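PDB 4WES: nitrogenase molybdenum-iron protein alpha chain, which forms, with the beta chain, the molybdenum-iron component of nitrogenase, which reduces dinitrogen to ammonium at an iron-sulfur-molybdenum cluster in an ATP-dependent reaction. Local coordinates for residues A[249-252]-A[253-256]; A[311-314]-A[315-318]; A[345-348]-A[349-352]; A[502-505]-A[506-510]. All coordinates share one frame; numbering follows the deposited sequence.

Interaction 1. Residues A[249-252]-A[253-256]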
ATOM      1  N   VAL A 249      36.876  -4.915 -22.152  1.00 10.07           N
ATOM      2  CA  VAL A 249      37.384  -3.700 -22.737  1.00 10.49           C
ATOM      3  C   VAL A 249      38.889  -3.821 -23.033  1.00 10.17           C
ATOM      4  O   VAL A 249      39.369  -3.380 -24.086  1.00 11.10           O
ATOM      5  CB  VAL A 249      37.058  -2.481 -21.857  1.00 10.67           C
ATOM      6  CG1 VAL A 249      37.511  -1.199 -22.514  1.00 11.72           C
ATOM      7  CG2 VAL A 249      35.552  -2.401 -21.548  1.00 10.94           C
ATOM      8  N   GLN A 250      39.634  -4.434 -22.118  1.00 10.07           N
ATOM      9  CA  GLN A 250      41.067  -4.679 -22.369  1.00 10.95           C
ATOM     10  C   GLN A 250      41.351  -5.482 -23.617  1.00 11.33           C
ATOM     11  O   GLN A 250      42.408  -5.333 -24.220  1.00 13.05           O
ATOM     12  CB  GLN A 250      41.701  -5.415 -21.194  1.00 12.02           C
ATOM     13  CG  GLN A 250      41.868  -4.590 -19.934  1.00 11.82           C
ATOM     14  CD  GLN A 250      42.632  -5.379 -18.902  1.00 13.13           C
ATOM     15  OE1 GLN A 250      42.200  -6.486 -18.545  1.00 14.48           O
ATOM     16  NE2 GLN A 250      43.742  -4.837 -18.441  1.00 13.47           N
ATOM     17  N   ASN A 251      40.408  -6.333 -24.000  1.00 10.72           N
ATOM     18  CA  ASN A 251      40.532  -7.156 -25.185  1.00 11.54           C
ATOM     19  C   ASN A 251      39.703  -6.664 -26.373  1.00 10.74           C
ATOM     20  O   ASN A 251      39.469  -7.416 -27.319  1.00 11.85           O
ATOM     21  CB  ASN A 251      40.198  -8.595 -24.847  1.00 12.34           C
ATOM     22  CG  ASN A 251      41.260  -9.240 -24.003  1.00 13.02           C
ATOM     23  OD1 ASN A 251      42.341  -9.544 -24.495  1.00 14.07           O
ATOM     24  ND2 ASN A 251      40.991  -9.406 -22.730  1.00 14.32           N
ATOM     25  N   ALA A 252      39.360  -5.375 -26.395  1.00 10.50           N
ATOM     26  CA  ALA A 252      38.571  -4.867 -27.495  1.00 10.92           C
ATOM     27  C   ALA A 252      39.319  -5.001 -28.846  1.00 10.51           C
ATOM     28  O   ALA A 252      38.689  -5.048 -29.893  1.00 11.61           O
ATOM     29  CB  ALA A 252      38.155  -3.423 -27.280  1.00 10.82           C
ATOM     30  N   ASP A 253      40.658  -5.066 -28.825  1.00 11.21           N
ATOM     31  CA  ASP A 253      41.410  -5.213 -30.055  1.00 11.79           C
ATOM     32  C   ASP A 253      41.268  -6.595 -30.705  1.00 11.59           C
ATOM     33  O   ASP A 253      41.739  -6.787 -31.814  1.00 13.62           O
ATOM     34  CB  ASP A 253      42.892  -4.884 -29.834  1.00 12.53           C
ATOM     35  CG  ASP A 253      43.554  -5.770 -28.774  1.00 13.55           C
ATOM     36  OD1 ASP A 253      42.946  -6.025 -27.714  1.00 13.98           O
ATOM     37  OD2 ASP A 253      44.698  -6.214 -29.028  1.00 17.48           O
ATOM     38  N   LYS A 254      40.630  -7.546 -30.053  1.00 11.12           N
ATOM     39  CA  LYS A 254      40.490  -8.902 -30.560  1.00 12.13           C
ATOM     40  C   LYS A 254      39.197  -9.042 -31.358  1.00 12.83           C
ATOM     41  O   LYS A 254      38.316  -9.873 -31.047  1.00 13.39           O
ATOM     42  CB  LYS A 254      40.582  -9.894 -29.405  1.00 13.30           C
ATOM     43  CG  LYS A 254      41.889  -9.817 -28.634  1.00 17.13           C
ATOM     44  CD  LYS A 254      43.078 -10.234 -29.505  1.00 23.31           C
ATOM     45  CE  LYS A 254      44.382  -9.681 -28.961  1.00 29.84           C
ATOM     46  NZ  LYS A 254      44.598 -10.181 -27.594  1.00 27.56           N
ATOM     47  N   ALA A 255      39.078  -8.215 -32.400  1.00 12.94           N
ATOM     48  CA  ALA A 255      37.902  -8.204 -33.252  1.00 12.54           C
ATOM     49  C   ALA A 255      38.313  -7.900 -34.663  1.00 12.13           C
ATOM     50  O   ALA A 255      39.337  -7.271 -34.899  1.00 14.81           O
ATOM     51  CB  ALA A 255      36.864  -7.183 -32.795  1.00 14.72           C
ATOM     52  N   ASP A 256      37.476  -8.313 -35.609  1.00 12.76           N
ATOM     53  CA  ASP A 256      37.661  -7.945 -37.008  1.00 14.54           C
ATOM     54  C   ASP A 256      36.823  -6.784 -37.506  1.00 12.55           C
ATOM     55  O   ASP A 256      37.155  -6.219 -38.537  1.00 15.13           O
ATOM     56  CB  ASP A 256      37.400  -9.154 -37.900  1.00 17.96           C
ATOM     57  CG  ASP A 256      38.555 -10.113 -37.883  1.00 22.89           C
ATOM     58  OD1 ASP A 256      39.689  -9.683 -37.572  1.00 22.72           O
ATOM     59  OD2 ASP A 256      38.353 -11.284 -38.128  1.00 22.93           O
TER
HETATM   60  O   HOH W   1      43.901  -8.126 -26.232  1.00 25.89           O
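Asn251 and Lys254 meet at the two ends of a type I beta turn that follows directly on a helix. The turn is closed by the amide of Lys254, whose N lies 3.0 Å from Asn251 O. This bond is nearly straight (164°). Over this backbone bond the two side chains run across each other. Their polar ends do not bond directly, since Asn251 OD1 and Lys254 NZ stay 3.9 Å apart. A water joins them. It takes a bond from Lys254 NZ at 2.6 Å and lies 2.7 Å from both Asn251 OD1 and Asp253 OD1. Asp253 reaches this water because its CG stands between its own backbone N and carbonyl carbon (chi1 59°), which turns the carboxylate back toward the end of the helix. Lys203 positions both end residues: its N bonds to Asn251 OD1, and its O receives Lys254 NZ. Asn237 ND2 is a further donor to Asn251 O. The turn thus links helix 246-250 to strand 257-260, while Ala252 and Asp253 pack on Met273 and Tyr277 of helix 263-277.

Interaction 2. Residues A[311-314]-A[315-318]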
ATOM      1  N   ARG A 311      22.664 -17.450 -42.908  1.00 17.47           N
ATOM      2  CA  ARG A 311      22.057 -17.382 -41.586  1.00 18.66           C
ATOM      3  C   ARG A 311      21.490 -15.996 -41.354  1.00 16.03           C
ATOM      4  O   ARG A 311      20.480 -15.851 -40.682  1.00 17.07           O
ATOM      5  CB  ARG A 311      23.073 -17.702 -40.466  1.00 22.36           C
ATOM      6  CG  ARG A 311      23.325 -19.161 -40.249  1.00 25.55           C
ATOM      7  CD  ARG A 311      22.046 -19.872 -39.815  1.00 25.42           C
ATOM      8  NE  ARG A 311      21.713 -19.588 -38.430  1.00 28.06           N
ATOM      9  CZ  ARG A 311      20.482 -19.519 -37.935  1.00 25.12           C
ATOM     10  NH1 ARG A 311      20.303 -19.283 -36.645  1.00 27.58           N
ATOM     11  NH2 ARG A 311      19.433 -19.683 -38.714  1.00 24.15           N
ATOM     12  N   THR A 312      22.152 -14.971 -41.881  1.00 14.90           N
ATOM     13  CA  THR A 312      21.673 -13.586 -41.728  1.00 14.27           C
ATOM     14  C   THR A 312      20.238 -13.488 -42.248  1.00 14.50           C
ATOM     15  O   THR A 312      19.331 -12.995 -41.565  1.00 14.82           O
ATOM     16  CB  THR A 312      22.593 -12.553 -42.434  1.00 14.72           C
ATOM     17  OG1 THR A 312      23.854 -12.510 -41.775  1.00 15.19           O
ATOM     18  CG2 THR A 312      22.028 -11.157 -42.406  1.00 14.90           C
ATOM     19  N   GLU A 313      20.027 -13.987 -43.451  1.00 14.70           N
ATOM     20  CA  GLU A 313      18.697 -13.899 -44.057  1.00 16.17           C
ATOM     21  C   GLU A 313      17.690 -14.808 -43.355  1.00 15.59           C
ATOM     22  O   GLU A 313      16.524 -14.440 -43.200  1.00 16.87           O
ATOM     23  CB  GLU A 313      18.752 -14.128 -45.570  1.00 17.19           C
ATOM     24  CG  GLU A 313      19.554 -13.051 -46.277  1.00 17.65           C
ATOM     25  CD  GLU A 313      18.961 -11.668 -46.108  1.00 17.77           C
ATOM     26  OE1 GLU A 313      19.727 -10.709 -45.969  1.00 18.96           O
ATOM     27  OE2 GLU A 313      17.723 -11.522 -46.116  1.00 19.80           O
ATOM     28  N   GLU A 314      18.115 -15.996 -42.922  1.00 15.62           N
ATOM     29  CA  GLU A 314      17.205 -16.868 -42.171  1.00 16.36           C
ATOM     30  C   GLU A 314      16.752 -16.191 -40.882  1.00 15.67           C
ATOM     31  O   GLU A 314      15.564 -16.244 -40.535  1.00 16.04           O
ATOM     32  CB  GLU A 314      17.865 -18.199 -41.813  1.00 19.12           C
ATOM     33  CG  GLU A 314      18.093 -19.076 -43.018  1.00 22.79           C
ATOM     34  CD  GLU A 314      18.915 -20.312 -42.725  1.00 25.05           C
ATOM     35  OE1 GLU A 314      19.474 -20.456 -41.603  1.00 26.61           O
ATOM     36  OE2 GLU A 314      18.980 -21.144 -43.654  1.00 30.35           O
ATOM     37  N   VAL A 315      17.695 -15.613 -40.138  1.00 14.81           N
ATOM     38  CA  VAL A 315      17.356 -14.993 -38.869  1.00 14.65           C
ATOM     39  C   VAL A 315      16.478 -13.755 -39.053  1.00 13.48           C
ATOM     40  O   VAL A 315      15.499 -13.584 -38.334  1.00 13.90           O
ATOM     41  CB  VAL A 315      18.632 -14.690 -38.058  1.00 14.38           C
ATOM     42  CG1 VAL A 315      18.331 -13.841 -36.839  1.00 15.45           C
ATOM     43  CG2 VAL A 315      19.312 -16.005 -37.644  1.00 16.62           C
ATOM     44  N   ILE A 316      16.810 -12.925 -40.033  1.00 13.44           N
ATOM     45  CA  ILE A 316      15.963 -11.754 -40.350  1.00 13.55           C
ATOM     46  C   ILE A 316      14.530 -12.227 -40.620  1.00 13.98           C
ATOM     47  O   ILE A 316      13.570 -11.684 -40.052  1.00 13.91           O
ATOM     48  CB  ILE A 316      16.521 -10.948 -41.541  1.00 13.30           C
ATOM     49  CG1 ILE A 316      17.783 -10.185 -41.126  1.00 13.70           C
ATOM     50  CG2 ILE A 316      15.471  -9.985 -42.077  1.00 15.13           C
ATOM     51  CD1 ILE A 316      18.537  -9.615 -42.284  1.00 14.66           C
ATOM     52  N   ALA A 317      14.371 -13.241 -41.466  1.00 14.45           N
ATOM     53  CA  ALA A 317      13.033 -13.659 -41.836  1.00 14.73           C
ATOM     54  C   ALA A 317      12.248 -14.207 -40.643  1.00 14.79           C
ATOM     55  O   ALA A 317      11.060 -13.882 -40.482  1.00 15.64           O
ATOM     56  CB  ALA A 317      13.096 -14.694 -42.937  1.00 16.26           C
ATOM     57  N   GLU A 318      12.910 -15.004 -39.796  1.00 14.00           N
ATOM     58  CA  GLU A 318      12.198 -15.594 -38.678  1.00 15.55           C
ATOM     59  C   GLU A 318      11.850 -14.535 -37.625  1.00 14.54           C
ATOM     60  O   GLU A 318      10.770 -14.557 -37.022  1.00 15.23           O
ATOM     61  CB  GLU A 318      12.932 -16.767 -38.054  1.00 23.55           C
ATOM     62  CG  GLU A 318      14.068 -16.462 -37.175  1.00 26.98           C
ATOM     63  CD  GLU A 318      14.828 -17.705 -36.813  1.00 29.60           C
ATOM     64  OE1 GLU A 318      14.472 -18.799 -37.289  1.00 42.93           O
ATOM     65  OE2 GLU A 318      15.803 -17.580 -36.096  1.00 27.12           O
TER
HETATM   66  O   HOH W   2      17.582 -19.491 -35.707  1.00 36.82           O
HETATM   67  O   HOH W   3      16.554 -19.869 -38.609  1.00 55.67           O
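Within the long helix 306-334, Arg311, Glu314, Val315 and Glu318 form a side-chain cluster spanning two turns. The Arg311 chain is bent at chi2 and chi3 (-62° and -75°), which folds its guanidinium back over the next turn. There one face rests on the CG2 methyl of Val315, which lies 3.4 Å above the plane and toward the rim. NH1 is the nearest guanidinium atom to that methyl, with Arg311 NH1 to Val315 CG2 at 3.6 Å. The edge of the group is used for polar bonds. Arg311 NH2 donates to Glu314 OE1 at 3.0 Å in an i to i+3 salt bridge. This bond is nearly straight (168°), lies in the guanidinium plane and uses the anti lone pair of the carboxylate oxygen.

Four regular alpha-helical i to i+4 backbone bonds run beneath, from Val315 N to Arg311 O through Glu318 N to Glu314 O. Glu318 does not touch the guanidinium directly. One water spans Arg311 NH1 and Glu318 OE2, and a second spans Arg311 NH2 and Glu318 OE1. Lys231 ties this side to helix 221-232, since its NZ forms a salt bridge with Glu318 and its O accepts from Arg311 NH1. On another side of the helix, Thr312 CG2 and Ile316 CD1 lie alongside each other at 3.8 Å and pack against Leu296 of helix 289-303.

Interaction 3. Residues A[345-348]-A[349-352]. With ICS (iron-sulfur-molybdenum cluster with interstitial carbon), chain F.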
ATOM      1  N   GLY A 345      22.814  13.114 -28.324  1.00  8.18           N
ATOM      2  CA  GLY A 345      23.791  13.102 -29.351  1.00  9.01           C
ATOM      3  C   GLY A 345      23.642  12.062 -30.433  1.00  8.53           C
ATOM      4  O   GLY A 345      24.381  12.117 -31.413  1.00  9.75           O
ATOM      5  N   SER A 346      22.714  11.107 -30.287  1.00  8.60           N
ATOM      6  CA  SER A 346      22.541  10.034 -31.270  1.00  8.95           C
ATOM      7  C   SER A 346      21.083   9.684 -31.518  1.00  7.93           C
ATOM      8  O   SER A 346      20.685   9.475 -32.659  1.00  8.76           O
ATOM      9  CB  SER A 346      23.331   8.801 -30.820  1.00 10.20           C
ATOM     10  OG  SER A 346      23.122   7.676 -31.633  1.00 11.60           O
ATOM     11  N   ARG A 347      20.283   9.564 -30.456  1.00  8.42           N
ATOM     12  CA  ARG A 347      18.988   8.881 -30.585  1.00  8.65           C
ATOM     13  C   ARG A 347      17.943   9.648 -31.384  1.00  8.17           C
ATOM     14  O   ARG A 347      17.013   9.052 -31.923  1.00  9.15           O
ATOM     15  CB  ARG A 347      18.473   8.487 -29.199  1.00  9.20           C
ATOM     16  CG  ARG A 347      19.298   7.344 -28.633  1.00  8.83           C
ATOM     17  CD  ARG A 347      18.810   6.961 -27.253  1.00  9.15           C
ATOM     18  NE  ARG A 347      19.636   5.861 -26.751  1.00  9.52           N
ATOM     19  CZ  ARG A 347      19.537   5.364 -25.544  1.00  9.16           C
ATOM     20  NH1 ARG A 347      18.613   5.771 -24.717  1.00  9.59           N
ATOM     21  NH2 ARG A 347      20.388   4.413 -25.179  1.00 11.02           N
ATOM     22  N   SER A 348      18.097  10.971 -31.510  1.00  8.63           N
ATOM     23  CA  SER A 348      17.211  11.732 -32.400  1.00  9.24           C
ATOM     24  C   SER A 348      17.237  11.178 -33.802  1.00  9.15           C
ATOM     25  O   SER A 348      16.246  11.263 -34.530  1.00  9.92           O
ATOM     26  CB  SER A 348      17.604  13.214 -32.423  1.00 10.53           C
ATOM     27  OG  SER A 348      17.743  13.694 -31.112  1.00 11.90           O
ATOM     28  N   HIS A 349      18.419  10.677 -34.198  1.00  9.25           N
ATOM     29  CA  HIS A 349      18.599  10.130 -35.524  1.00  9.05           C
ATOM     30  C   HIS A 349      18.240   8.641 -35.573  1.00  8.76           C
ATOM     31  O   HIS A 349      17.482   8.179 -36.441  1.00  9.76           O
ATOM     32  CB  HIS A 349      20.040  10.341 -35.975  1.00  9.75           C
ATOM     33  CG  HIS A 349      20.302   9.882 -37.362  1.00 10.01           C
ATOM     34  ND1 HIS A 349      21.574   9.673 -37.852  1.00 11.50           N
ATOM     35  CD2 HIS A 349      19.443   9.586 -38.374  1.00 11.08           C
ATOM     36  CE1 HIS A 349      21.472   9.286 -39.110  1.00 12.65           C
ATOM     37  NE2 HIS A 349      20.200   9.231 -39.451  1.00 12.00           N
ATOM     38  N   THR A 350      18.778   7.875 -34.623  1.00  8.73           N
ATOM     39  CA  THR A 350      18.638   6.421 -34.743  1.00  8.63           C
ATOM     40  C   THR A 350      17.189   5.930 -34.606  1.00  9.41           C
ATOM     41  O   THR A 350      16.871   4.877 -35.132  1.00  9.76           O
ATOM     42  CB  THR A 350      19.609   5.706 -33.815  1.00  9.73           C
ATOM     43  OG1 THR A 350      19.369   6.153 -32.495  1.00 10.23           O
ATOM     44  CG2 THR A 350      21.030   5.933 -34.248  1.00 10.38           C
ATOM     45  N   TYR A 351      16.328   6.682 -33.893  1.00  8.76           N
ATOM     46  CA  TYR A 351      14.916   6.319 -33.778  1.00  8.97           C
ATOM     47  C   TYR A 351      14.049   6.688 -35.000  1.00  9.22           C
ATOM     48  O   TYR A 351      12.888   6.295 -35.076  1.00 10.24           O
ATOM     49  CB  TYR A 351      14.313   6.882 -32.457  1.00  9.48           C
ATOM     50  CG  TYR A 351      14.620   5.949 -31.308  1.00  8.77           C
ATOM     51  CD1 TYR A 351      13.666   5.048 -30.883  1.00  9.56           C
ATOM     52  CD2 TYR A 351      15.856   5.944 -30.680  1.00  9.73           C
ATOM     53  CE1 TYR A 351      13.956   4.126 -29.907  1.00  9.57           C
ATOM     54  CE2 TYR A 351      16.170   5.022 -29.677  1.00  9.32           C
ATOM     55  CZ  TYR A 351      15.216   4.110 -29.282  1.00  9.72           C
ATOM     56  OH  TYR A 351      15.469   3.143 -28.354  1.00 10.12           O
ATOM     57  N   MET A 352      14.604   7.444 -35.941  1.00  9.27           N
ATOM     58  CA  MET A 352      13.778   7.952 -37.042  1.00  9.87           C
ATOM     59  C   MET A 352      13.209   6.852 -37.918  1.00  9.46           C
ATOM     60  O   MET A 352      12.047   6.950 -38.354  1.00 10.19           O
ATOM     61  CB  MET A 352      14.592   8.916 -37.899  1.00  9.87           C
ATOM     62  CG  MET A 352      14.716  10.280 -37.247  1.00  9.79           C
ATOM     63  SD  MET A 352      15.707  11.412 -38.226  1.00 11.41           S
ATOM     64  CE  MET A 352      15.382  12.936 -37.346  1.00 11.10           C
TER
HETATM   65 FE1  ICS F 602      25.425   8.315 -27.220  1.00  8.52          FE
HETATM   66 MO1  ICS F 602      20.998  10.481 -22.309  1.00  7.47          MO
HETATM   67 FE2  ICS F 602      25.136   9.927 -25.125  1.00  8.08          FE
HETATM   68 FE3  ICS F 602      23.964   7.524 -25.127  1.00  8.15          FE
HETATM   69 FE4  ICS F 602      23.110   9.433 -26.767  1.00  8.18          FE
HETATM   70 FE5  ICS F 602      21.475  10.268 -24.951  1.00  7.79          FE
HETATM   71 FE6  ICS F 602      23.483  10.695 -23.304  1.00  7.80          FE
HETATM   72 FE7  ICS F 602      22.316   8.382 -23.322  1.00  7.73          FE
HETATM   73  CX  ICS F 602      23.245   9.375 -24.820  1.00  8.35           C
HETATM   74  S1A ICS F 602      25.030  10.584 -27.286  1.00  8.76           S
HETATM   75  S1B ICS F 602      21.837  12.134 -23.735  1.00  7.90           S
HETATM   76  S2A ICS F 602      26.218   7.930 -25.142  1.00  8.61           S
HETATM   77  S2B ICS F 602      25.558  11.356 -23.472  1.00  8.23           S
HETATM   78  S3A ICS F 602      21.136  10.388 -27.177  1.00  8.42           S
HETATM   79  S3B ICS F 602      22.999   9.495 -21.497  1.00  7.64           S
HETATM   80  S4A ICS F 602      23.393   7.220 -27.300  1.00  8.70           S
HETATM   81  S4B ICS F 602      20.193   8.850 -23.784  1.00  7.77           S
HETATM   82  S5A ICS F 602      22.992   6.295 -23.534  1.00  8.36           S
HETATM   83  O   HOH W   4      21.599   5.279 -31.032  1.00 10.43           O
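Ser346 O accepts two backbone N-H groups as the chain enters the short helix 347-350. The bond from Thr350 N is 3.2 Å long and fairly straight (162°). That from His349 N is more bent (144°). Tyr351 N continues the pattern by donating to Arg347 O. Ser346 holds the N-cap position, but its side chain makes no capping bond. Its OG instead shares a water with Thr350 OG1, at 2.9 Å from Ser346 OG and 2.8 Å from Thr350 OG1.

The residues at the start of this helix line the iron-sulfur-molybdenum cluster. The backbone N of Gly345 is 3.4 Å from sulfur S3A of the cluster. The side chain of Arg347 is extended from CG to NE, which carries its guanidinium along the cluster until one face lies against sulfur S4B, with Arg347 NH1 3.6 Å from that atom. Arg347 NH2 is turned toward sulfur S5A, also at 3.6 Å. Leu481 O accepts from NH1 and helps fix the group. Tyr351 runs beside the Arg347 chain and points the same way, with Tyr351 CD2 3.9 Å from Arg347 CB. Its ring is turned 61° from the guanidinium, and its OH bonds to Tyr484. The short helix follows strand 338-343. Its Ser348 and His349, with Met352 at the start of helix 352-357, pack between strand 361-367 and helix 430-433.

Interaction 4. Residues A[502-505]-A[506-510]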
ATOM      1  N   GLU A 502       4.320   0.520 -26.189  1.00  8.00           N
ATOM      2  CA  GLU A 502       4.348   1.633 -25.276  1.00  8.22           C
ATOM      3  C   GLU A 502       3.850   2.915 -25.940  1.00  7.67           C
ATOM      4  O   GLU A 502       3.182   3.753 -25.299  1.00  8.40           O
ATOM      5  CB  GLU A 502       5.738   1.802 -24.666  1.00  8.95           C
ATOM      6  CG  GLU A 502       6.042   0.731 -23.633  1.00 10.70           C
ATOM      7  CD  GLU A 502       5.240   0.844 -22.340  1.00 12.49           C
ATOM      8  OE1 GLU A 502       4.859   1.931 -21.998  1.00 13.60           O
ATOM      9  OE2 GLU A 502       5.105  -0.187 -21.655  1.00 17.52           O
ATOM     10  N   LEU A 503       4.215   3.121 -27.194  1.00  8.09           N
ATOM     11  CA  LEU A 503       3.847   4.317 -27.916  1.00  8.51           C
ATOM     12  C   LEU A 503       2.348   4.360 -28.182  1.00  8.33           C
ATOM     13  O   LEU A 503       1.679   5.383 -27.920  1.00  9.10           O
ATOM     14  CB  LEU A 503       4.657   4.449 -29.185  1.00  8.96           C
ATOM     15  CG  LEU A 503       4.430   5.759 -29.967  1.00  8.88           C
ATOM     16  CD1 LEU A 503       4.602   6.972 -29.094  1.00 10.54           C
ATOM     17  CD2 LEU A 503       5.380   5.778 -31.154  1.00  8.90           C
ATOM     18  N   VAL A 504       1.804   3.264 -28.684  1.00  8.35           N
ATOM     19  CA  VAL A 504       0.345   3.167 -28.879  1.00  9.13           C
ATOM     20  C   VAL A 504      -0.356   3.368 -27.550  1.00  8.31           C
ATOM     21  O   VAL A 504      -1.331   4.140 -27.445  1.00  8.98           O
ATOM     22  CB  VAL A 504      -0.023   1.793 -29.502  1.00  8.89           C
ATOM     23  CG1 VAL A 504      -1.542   1.618 -29.495  1.00 10.16           C
ATOM     24  CG2 VAL A 504       0.535   1.686 -30.881  1.00  9.89           C
ATOM     25  N   ASN A 505       0.112   2.711 -26.486  1.00  8.12           N
ATOM     26  CA  ASN A 505      -0.530   2.871 -25.192  1.00  8.60           C
ATOM     27  C   ASN A 505      -0.544   4.346 -24.752  1.00  8.54           C
ATOM     28  O   ASN A 505      -1.499   4.819 -24.124  1.00  9.19           O
ATOM     29  CB  ASN A 505       0.163   2.007 -24.136  1.00  8.35           C
ATOM     30  CG  ASN A 505      -0.155   0.541 -24.256  1.00  9.76           C
ATOM     31  OD1 ASN A 505      -0.964   0.155 -25.083  1.00 11.48           O
ATOM     32  ND2 ASN A 505       0.470  -0.275 -23.402  1.00 10.74           N
ATOM     33  N   GLY A 506       0.553   5.065 -25.020  1.00  8.11           N
ATOM     34  CA  GLY A 506       0.610   6.471 -24.675  1.00  8.49           C
ATOM     35  C   GLY A 506      -0.392   7.315 -25.435  1.00  8.59           C
ATOM     36  O   GLY A 506      -1.112   8.134 -24.844  1.00  9.69           O
ATOM     37  N   ILE A 507      -0.462   7.127 -26.753  1.00  8.52           N
ATOM     38  CA  ILE A 507      -1.329   7.935 -27.572  1.00 10.44           C
ATOM     39  C   ILE A 507      -2.786   7.729 -27.203  1.00 10.45           C
ATOM     40  O   ILE A 507      -3.553   8.691 -27.200  1.00 12.07           O
ATOM     41  CB  ILE A 507      -1.111   7.609 -29.072  1.00 10.43           C
ATOM     42  CG1 ILE A 507       0.248   8.100 -29.576  1.00 11.60           C
ATOM     43  CG2 ILE A 507      -2.234   8.146 -29.953  1.00 11.69           C
ATOM     44  CD1 ILE A 507       0.426   9.605 -29.673  1.00 13.62           C
ATOM     45  N   TYR A 508      -3.155   6.498 -26.903  1.00  9.93           N
ATOM     46  CA  TYR A 508      -4.562   6.112 -26.697  1.00 10.97           C
ATOM     47  C   TYR A 508      -4.984   6.104 -25.229  1.00 10.11           C
ATOM     48  O   TYR A 508      -6.102   5.691 -24.907  1.00 11.46           O
ATOM     49  CB  TYR A 508      -4.844   4.780 -27.425  1.00 10.25           C
ATOM     50  CG  TYR A 508      -4.819   4.970 -28.917  1.00 10.70           C
ATOM     51  CD1 TYR A 508      -5.948   5.303 -29.606  1.00 15.79           C
ATOM     52  CD2 TYR A 508      -3.666   4.808 -29.651  1.00 10.75           C
ATOM     53  CE1 TYR A 508      -5.940   5.488 -30.966  1.00 16.81           C
ATOM     54  CE2 TYR A 508      -3.636   5.019 -31.002  1.00 10.93           C
ATOM     55  CZ  TYR A 508      -4.779   5.357 -31.675  1.00 13.22           C
ATOM     56  OH  TYR A 508      -4.782   5.557 -33.041  1.00 16.30           O
ATOM     57  N   THR A 509      -4.140   6.638 -24.349  1.00  8.97           N
ATOM     58  CA  THR A 509      -4.542   6.826 -22.943  1.00  9.38           C
ATOM     59  C   THR A 509      -5.787   7.719 -22.880  1.00  8.78           C
ATOM     60  O   THR A 509      -5.787   8.836 -23.381  1.00  9.09           O
ATOM     61  CB  THR A 509      -3.368   7.461 -22.183  1.00  9.37           C
ATOM     62  OG1 THR A 509      -2.310   6.491 -22.063  1.00  9.27           O
ATOM     63  CG2 THR A 509      -3.745   7.901 -20.794  1.00  9.44           C
ATOM     64  N   PRO A 510      -6.873   7.253 -22.237  1.00  8.64           N
ATOM     65  CA  PRO A 510      -8.128   8.032 -22.299  1.00  8.45           C
ATOM     66  C   PRO A 510      -8.050   9.408 -21.690  1.00  8.68           C
ATOM     67  O   PRO A 510      -8.789  10.301 -22.132  1.00  9.23           O
ATOM     68  CB  PRO A 510      -9.125   7.122 -21.596  1.00  9.30           C
ATOM     69  CG  PRO A 510      -8.607   5.738 -21.852  1.00  9.61           C
ATOM     70  CD  PRO A 510      -7.110   5.893 -21.736  1.00  9.45           C
TER
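Val504 and Tyr508 are one helical turn apart, and their side chains lie at a slant to each other. Val504 CG1 meets the ring at Tyr508 CD2, 3.8 Å away. Val504 O approaches the same ring carbon in the ring plane, 3.3 Å from Tyr508 CD2. The ring therefore turns its edge, not its face, to the carbonyl. Tyr508 CG lies beside its own backbone N (chi1 -70°). The side chain stands out from the helix roughly at right angles to its axis, and its OH bonds to Lys333 O. Val504 O also takes the amide of Tyr508, at 3.0 Å from Tyr508 N.

Tyr508 is the first residue to leave helical geometry, and Thr509 uses its side chain at this end. Its OG1 donates to Asn505 O at 2.8 Å, tilted 21° from the carbonyl plane, and so satisfies a carbonyl of the last turn. Ile507 keeps the regular bond, its N 3.0 Å from Leu503 O. This is the C-terminal end of helix 492-507. Asn505 and Thr509 pack on Gln311 and Gln307 of the beta chain. Leu503, Val504 and Ile507 pack on Leu334 of helix 306-334, and Leu503 and Ile507 also touch Met460 of strand 460-462.

In the fold
The four contacts follow one another along the chain; none nests in or crosses another. Each is local and closes at most a turn or two. Interaction 1 links helix 246-250 to strand 257-260, in the parallel sheet that includes 209-215. Interaction 2 lies near the start of helix 306-334, about 27 Å from interaction 1 between centres. That helix leads into strand 338-343, after which interaction 3 begins beside the iron-sulfur-molybdenum cluster. Interaction 4 ends helix 492-507 near the beta chain; its nearest atoms are about 8 Å from those of interaction 3. The far end of helix 306-334 packs against interaction 4, so this one helix joins interactions 2 and 4.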